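Local coordinates for protein trehalose operon transcriptional repressor (Bacillus subtilis, PDB 2OGG) that represses the trePA operon and binds trehalose-6-phosphate, this chain being its effector-binding UTRA domain without the DNA-binding part, at residues A[47-55]-A[102-110]. Residues are numbered along the deposited sequence; the frame is centred on the assembly and turned at random.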
loop_
_atom_site.group_PDB
_atom_site.type_symbol
_atom_site.label_atom_id
_atom_site.label_comp_id
_atom_site.label_asym_id
_atom_site.label_seq_id
_atom_site.Cartn_x
_atom_site.Cartn_y
_atom_site.Cartn_z
ATOM N N ASP A 47 -12.695 8.043 -27.223
ATOM C CA ASP A 47 -13.121 8.208 -28.598
ATOM C C ASP A 47 -12.562 7.181 -29.581
ATOM O O ASP A 47 -11.443 6.689 -29.424
ATOM C CB ASP A 47 -13.025 9.671 -29.075
ATOM C CG ASP A 47 -14.182 10.557 -28.543
ATOM O OD1 ASP A 47 -14.658 11.435 -29.311
ATOM O OD2 ASP A 47 -14.612 10.381 -27.368
ATOM N N GLY A 48 -13.472 6.676 -30.404
ATOM C CA GLY A 48 -14.852 7.145 -30.333
ATOM C C GLY A 48 -15.822 6.085 -29.852
ATOM O O GLY A 48 -16.916 5.944 -30.393
ATOM N N GLU A 49 -15.452 5.368 -28.800
ATOM C CA GLU A 49 -16.215 4.196 -28.409
ATOM C C GLU A 49 -16.576 4.208 -26.954
ATOM O O GLU A 49 -15.779 4.628 -26.119
ATOM C CB GLU A 49 -15.425 2.927 -28.708
ATOM C CG GLU A 49 -15.091 2.734 -30.170
ATOM C CD GLU A 49 -14.510 1.367 -30.438
ATOM O OE1 GLU A 49 -13.459 1.045 -29.849
ATOM O OE2 GLU A 49 -15.130 0.598 -31.205
ATOM N N HIS A 50 -17.744 3.650 -26.649
ATOM C CA HIS A 50 -18.170 3.416 -25.265
ATOM C C HIS A 50 -17.588 2.089 -24.802
ATOM O O HIS A 50 -17.950 1.016 -25.317
ATOM C CB HIS A 50 -19.690 3.360 -25.178
ATOM C CG HIS A 50 -20.356 4.653 -25.518
ATOM N ND1 HIS A 50 -20.531 5.665 -24.595
ATOM C CD2 HIS A 50 -20.844 5.121 -26.692
ATOM C CE1 HIS A 50 -21.113 6.693 -25.184
ATOM N NE2 HIS A 50 -21.323 6.385 -26.453
ATOM N N VAL A 51 -16.701 2.151 -23.816
ATOM C CA VAL A 51 -15.913 0.983 -23.503
ATOM C C VAL A 51 -15.847 0.572 -22.043
ATOM O O VAL A 51 -15.387 -0.526 -21.745
ATOM C CB VAL A 51 -14.527 1.081 -24.107
ATOM C CG1 VAL A 51 -14.641 1.247 -25.601
ATOM C CG2 VAL A 51 -13.801 2.257 -23.517
ATOM N N ILE A 52 -16.203 1.485 -21.135
ATOM C CA ILE A 52 -16.261 1.176 -19.720
ATOM C C ILE A 52 -17.655 1.465 -19.183
ATOM O O ILE A 52 -18.261 2.489 -19.514
ATOM C CB ILE A 52 -15.226 1.989 -18.909
ATOM C CG1 ILE A 52 -13.812 1.622 -19.349
ATOM C CG2 ILE A 52 -15.358 1.673 -17.405
ATOM C CD1 ILE A 52 -12.883 2.810 -19.467
ATOM N N LEU A 53 -18.153 0.600 -18.312
ATOM C CA LEU A 53 -19.422 0.891 -17.668
ATOM C C LEU A 53 -19.191 1.008 -16.181
ATOM O O LEU A 53 -18.581 0.125 -15.587
ATOM C CB LEU A 53 -20.462 -0.177 -17.976
ATOM C CG LEU A 53 -21.805 0.240 -17.395
ATOM C CD1 LEU A 53 -22.462 1.264 -18.306
ATOM C CD2 LEU A 53 -22.718 -0.958 -17.068
ATOM N N ASP A 54 -19.444 2.197 -15.636
ATOM C CA ASP A 54 -19.155 2.477 -14.227
ATOM C C ASP A 54 -20.442 2.520 -13.412
ATOM O O ASP A 54 -21.345 3.300 -13.710
ATOM C CB ASP A 54 -18.431 3.808 -14.102
ATOM C CG ASP A 54 -16.936 3.689 -14.381
ATOM O OD1 ASP A 54 -16.336 2.688 -13.921
ATOM O OD2 ASP A 54 -16.334 4.635 -14.968
ATOM N N LYS A 55 -20.578 1.614 -12.460
ATOM C CA LYS A 55 -21.748 1.632 -11.563
ATOM C C LYS A 55 -21.358 2.024 -10.137
ATOM O O LYS A 55 -20.439 1.440 -9.566
ATOM C CB LYS A 55 -22.439 0.269 -11.604
ATOM C CG LYS A 55 -22.875 -0.104 -13.023
ATOM C CD LYS A 55 -23.153 -1.592 -13.215
ATOM C CE LYS A 55 -24.454 -1.987 -12.525
ATOM N NZ LYS A 55 -24.964 -3.302 -12.973
ATOM N N GLU A 102 -26.970 -5.736 -20.079
ATOM C CA GLU A 102 -26.739 -4.328 -19.811
ATOM C C GLU A 102 -25.463 -3.810 -20.492
ATOM O O GLU A 102 -25.447 -2.720 -21.078
ATOM C CB GLU A 102 -26.700 -4.087 -18.311
ATOM C CG GLU A 102 -26.510 -2.639 -17.942
ATOM C CD GLU A 102 -26.271 -2.478 -16.465
ATOM O OE1 GLU A 102 -25.378 -3.188 -15.947
ATOM O OE2 GLU A 102 -27.046 -1.736 -15.811
ATOM N N ASP A 103 -24.418 -4.632 -20.458
ATOM C CA ASP A 103 -23.153 -4.355 -21.151
ATOM C C ASP A 103 -23.310 -4.167 -22.683
ATOM O O ASP A 103 -22.590 -3.391 -23.303
ATOM C CB ASP A 103 -22.136 -5.482 -20.868
ATOM C CG ASP A 103 -21.621 -5.479 -19.415
ATOM O OD1 ASP A 103 -21.865 -4.487 -18.692
ATOM O OD2 ASP A 103 -20.951 -6.462 -19.008
ATOM N N ARG A 104 -24.187 -4.925 -23.313
ATOM C CA ARG A 104 -24.263 -4.869 -24.761
ATOM C C ARG A 104 -25.148 -3.736 -25.259
ATOM O O ARG A 104 -24.932 -3.196 -26.346
ATOM C CB ARG A 104 -24.708 -6.212 -25.321
ATOM C CG ARG A 104 -23.800 -7.339 -24.895
ATOM C CD ARG A 104 -24.189 -8.644 -25.549
ATOM N NE ARG A 104 -23.043 -9.184 -26.271
ATOM C CZ ARG A 104 -22.214 -10.112 -25.801
ATOM N NH1 ARG A 104 -22.481 -10.732 -24.653
ATOM N NH2 ARG A 104 -21.152 -10.464 -26.521
ATOM N N GLU A 105 -26.111 -3.334 -24.437
ATOM C CA GLU A 105 -26.957 -2.197 -24.777
ATOM C C GLU A 105 -26.136 -0.927 -24.731
ATOM O O GLU A 105 -26.210 -0.107 -25.635
ATOM C CB GLU A 105 -28.091 -2.049 -23.775
ATOM C CG GLU A 105 -29.282 -2.905 -24.032
ATOM C CD GLU A 105 -30.486 -2.338 -23.341
ATOM O OE1 GLU A 105 -30.284 -1.433 -22.494
ATOM O OE2 GLU A 105 -31.622 -2.681 -23.745
ATOM N N LEU A 106 -25.307 -0.799 -23.701
ATOM C CA LEU A 106 -24.678 0.472 -23.414
ATOM C C LEU A 106 -23.262 0.640 -23.965
ATOM O O LEU A 106 -22.786 1.764 -24.096
ATOM C CB LEU A 106 -24.732 0.775 -21.902
ATOM C CG LEU A 106 -26.100 0.634 -21.216
ATOM C CD1 LEU A 106 -26.048 1.042 -19.763
ATOM C CD2 LEU A 106 -27.189 1.420 -21.939
ATOM N N LEU A 107 -22.552 -0.450 -24.231
ATOM C CA LEU A 107 -21.173 -0.308 -24.734
ATOM C C LEU A 107 -20.999 -0.869 -26.139
ATOM O O LEU A 107 -21.778 -1.702 -26.585
ATOM C CB LEU A 107 -20.147 -0.950 -23.790
ATOM C CG LEU A 107 -20.240 -0.660 -22.290
ATOM C CD1 LEU A 107 -19.353 -1.632 -21.530
ATOM C CD2 LEU A 107 -19.849 0.794 -21.967
ATOM N N ASP A 108 -20.010 -0.355 -26.859
ATOM C CA ASP A 108 -19.670 -0.899 -28.161
ATOM C C ASP A 108 -18.776 -2.125 -27.950
ATOM O O ASP A 108 -17.560 -2.002 -27.815
ATOM C CB ASP A 108 -18.951 0.164 -29.001
ATOM C CG ASP A 108 -19.650 1.525 -28.962
ATOM O OD1 ASP A 108 -20.885 1.573 -29.131
ATOM O OD2 ASP A 108 -18.956 2.557 -28.832
ATOM N N LEU A 109 -19.374 -3.310 -27.903
ATOM C CA LEU A 109 -18.613 -4.509 -27.563
ATOM C C LEU A 109 -18.038 -5.311 -28.722
ATOM O O LEU A 109 -17.348 -6.307 -28.503
ATOM C CB LEU A 109 -19.380 -5.395 -26.585
ATOM C CG LEU A 109 -19.521 -4.755 -25.197
ATOM C CD1 LEU A 109 -20.484 -5.524 -24.331
ATOM C CD2 LEU A 109 -18.168 -4.610 -24.467
ATOM N N ARG A 110 -18.163 -4.783 -29.936
ATOM C CA ARG A 110 -17.594 -5.445 -31.117
ATOM C C ARG A 110 -17.829 -6.958 -31.078
ATOM O O ARG A 110 -18.947 -7.425 -30.847
ATOM C CB ARG A 110 -16.081 -5.212 -31.180
ATOM C CG ARG A 110 -15.617 -3.769 -31.322
ATOM C CD ARG A 110 -14.085 -3.748 -31.369
ATOM N NE ARG A 110 -13.510 -2.416 -31.542
ATOM C CZ ARG A 110 -12.881 -2.009 -32.639
ATOM N NH1 ARG A 110 -12.780 -2.812 -33.693
ATOM N NH2 ARG A 110 -12.358 -0.792 -32.689
#
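L107 lays its isobutyl group along the backbone of strand 49-55, CD2 against I52 O and CD1 4.0 Å from L53 CB. L53 answers from the strand: with CG anti to the backbone N (chi1 -174°), its two methyls part, CD1 meeting L106 CD1 at 3.9 Å and CD2 touching E102 OE1, the L53 and E102 side chains crossing at about a right angle. Where the helix gives way after L106, D108 grips the main chain of H50 twice. D108 N donates to H50 O (2.9 Å), in the carbonyl plane, while H50 N gives D108 OD2 a fairly straight bond of 2.7 Å from above the carboxylate plane. ND1 of the H50 ring is hydrogen-bonded to S43 OG. Ion pairs lie at the two ends of the contact: K55 NZ reaches the syn lone pair of E102 OE1 at 3.0 Å, and E49 OE2 faces R110 NH2 at 3.4 Å, carboxylate and guanidinium nearly perpendicular (87°). E49 OE1 is also salt-bridged to R138 NH2, and R138 NH1 donates to D108 O. The arrangement packs short helix 101-106 and its exit loop on strand 49-59, which runs between strands 37-46 and 129-138 in the antiparallel UTRA sheet, with D103 bridging to R136 of the latter strand.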